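Hypothetical protein TM1012 (Thermotoga maritima, PDB 2FCL) is a putative nucleotidyltransferase related to the aminoglycoside 2''-adenylyltransferases, and probably transfers a nucleotide onto a substrate that is not known. Local coordinates at residues 42-47 / 143-148. Sequence-based numbering, arbitrary orientation. Where two conformers were deposited one is given.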
# COMPACT_ATOMS: atom_id res chain seq x y z
N LEU A 42 2.10 -5.67 -4.62
CA LEU A 42 0.83 -6.19 -5.08
C LEU A 42 0.16 -5.18 -6.02
O LEU A 42 -0.45 -5.56 -6.99
CB LEU A 42 -0.09 -6.56 -3.92
CG LEU A 42 -1.46 -7.12 -4.33
CD1 LEU A 42 -1.39 -8.36 -5.19
CD2 LEU A 42 -2.29 -7.39 -3.09
N SER A 43 0.28 -3.90 -5.71
CA SER A 43 -0.25 -2.87 -6.59
C SER A 43 0.41 -2.93 -7.96
O SER A 43 -0.25 -2.85 -8.99
CB SER A 43 -0.03 -1.49 -6.01
OG SER A 43 -0.41 -0.47 -6.92
N PHE A 44 1.73 -3.06 -7.96
CA PHE A 44 2.46 -3.11 -9.22
C PHE A 44 1.98 -4.31 -10.03
O PHE A 44 1.70 -4.19 -11.22
CB PHE A 44 3.97 -3.22 -8.97
CG PHE A 44 4.57 -2.13 -8.12
CD1 PHE A 44 3.96 -0.91 -7.94
CD2 PHE A 44 5.77 -2.36 -7.48
CE1 PHE A 44 4.54 0.06 -7.17
CE2 PHE A 44 6.34 -1.40 -6.69
CZ PHE A 44 5.73 -0.19 -6.53
N ALA A 45 1.88 -5.47 -9.38
CA ALA A 45 1.43 -6.67 -10.07
C ALA A 45 0.01 -6.55 -10.59
O ALA A 45 -0.29 -6.94 -11.72
CB ALA A 45 1.58 -7.89 -9.17
N LEU A 46 -0.88 -5.97 -9.79
CA LEU A 46 -2.25 -5.74 -10.22
C LEU A 46 -2.31 -4.88 -11.46
O LEU A 46 -3.22 -5.02 -12.27
CB LEU A 46 -3.05 -5.07 -9.11
CG LEU A 46 -3.48 -6.00 -7.97
CD1 LEU A 46 -3.98 -5.19 -6.80
CD2 LEU A 46 -4.52 -6.99 -8.44
N GLN A 47 -1.36 -3.95 -11.58
CA GLN A 47 -1.30 -3.02 -12.71
C GLN A 47 -0.48 -3.55 -13.87
O GLN A 47 -0.31 -2.85 -14.85
CB GLN A 47 -0.77 -1.66 -12.24
CG GLN A 47 -1.71 -1.03 -11.22
CD GLN A 47 -1.35 0.38 -10.87
OE1 GLN A 47 -1.51 1.28 -11.68
NE2 GLN A 47 -0.82 0.58 -9.66
N GLU A 143 3.53 6.13 -11.41
CA GLU A 143 4.41 7.29 -11.52
C GLU A 143 4.68 7.88 -10.15
O GLU A 143 5.83 8.25 -9.83
CB GLU A 143 3.82 8.35 -12.46
CG GLU A 143 3.79 7.94 -13.93
CD GLU A 143 5.17 7.83 -14.57
OE1 GLU A 143 6.18 8.13 -13.89
OE2 GLU A 143 5.24 7.43 -15.75
N TYR A 144 3.64 7.98 -9.33
CA TYR A 144 3.80 8.47 -7.97
C TYR A 144 4.75 7.57 -7.16
O TYR A 144 5.65 8.07 -6.49
CB TYR A 144 2.44 8.59 -7.26
CG TYR A 144 2.54 9.08 -5.84
CD1 TYR A 144 2.75 8.18 -4.80
CD2 TYR A 144 2.49 10.42 -5.55
CE1 TYR A 144 2.88 8.63 -3.52
CE2 TYR A 144 2.62 10.86 -4.28
CZ TYR A 144 2.81 9.97 -3.26
OH TYR A 144 2.91 10.47 -1.97
N GLU A 145 4.56 6.27 -7.22
CA GLU A 145 5.46 5.36 -6.49
C GLU A 145 6.87 5.41 -7.01
O GLU A 145 7.81 5.35 -6.23
CB GLU A 145 4.94 3.95 -6.50
CG GLU A 145 3.60 3.83 -5.74
CD GLU A 145 3.61 2.74 -4.69
OE1 GLU A 145 4.41 2.82 -3.74
OE2 GLU A 145 2.80 1.81 -4.76
N TYR A 146 7.03 5.55 -8.33
CA TYR A 146 8.36 5.69 -8.90
C TYR A 146 9.08 6.88 -8.26
O TYR A 146 10.22 6.75 -7.79
CB TYR A 146 8.25 5.89 -10.41
CG TYR A 146 9.54 6.34 -11.04
CD1 TYR A 146 10.64 5.51 -11.09
CD2 TYR A 146 9.68 7.63 -11.55
CE1 TYR A 146 11.85 5.93 -11.65
CE2 TYR A 146 10.88 8.05 -12.10
CZ TYR A 146 11.97 7.20 -12.14
OH TYR A 146 13.14 7.61 -12.71
N GLN A 147 8.43 8.03 -8.24
CA GLN A 147 9.06 9.22 -7.69
C GLN A 147 9.34 9.06 -6.19
O GLN A 147 10.38 9.50 -5.68
CB GLN A 147 8.18 10.44 -7.94
CG GLN A 147 8.01 10.81 -9.40
CD GLN A 147 9.28 11.29 -10.07
OE1 GLN A 147 10.22 11.73 -9.40
NE2 GLN A 147 9.32 11.20 -11.39
N ALA A 148 8.42 8.46 -5.47
CA ALA A 148 8.61 8.23 -4.04
C ALA A 148 9.80 7.31 -3.78
O ALA A 148 10.60 7.55 -2.88
CB ALA A 148 7.37 7.64 -3.44
O HOH W 1 1.46 1.35 -7.06
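Ser43 OG is gripped by two partners and ties helix 40-46 to Glu145 of helix 142-149 through one bridging water. The hydroxyl donates a hydrogen bond to the water, with Ser43 OG 2.6 Å from the water oxygen, and the water in turn donates one to Glu145 OE2, 2.7 Å from it. Ser43 OG also accepts a bent bond from Gln47 NE2 at 3.0 Å, with an N-H...O angle of 137° and the oxygen close to the amide plane. A serine suits the place because its hydroxyl can donate to the water while accepting from the glutamine; Gln47 NE2 is bonded to Leu140 O as well. Glu145 OE2 takes a further hydrogen bond from Gly40 N, at the start of helix 40-46; a bend in the glutamate chain (chi2 -128°) brings this oxygen to both donors. Beside this polar chain, the CE1-CZ side of the flat Phe44 ring packs obliquely on the carboxylate, with Phe44 CE1 3.4 Å from Glu145 OE2 and also near Glu145 CB and CG. An alanine in place of Glu145 would probably leave the water and Gly40 N without their acceptor and strip Phe44 of its carboxylate neighbour. Residues 42-47 and 143-148 thus meet through water and packing, while Gly40 N supplies the direct bond between the helices; the buried carboxylate's negative charge is probably eased by the water and by the Gly40 amide at the amino-terminal end of helix 40-46.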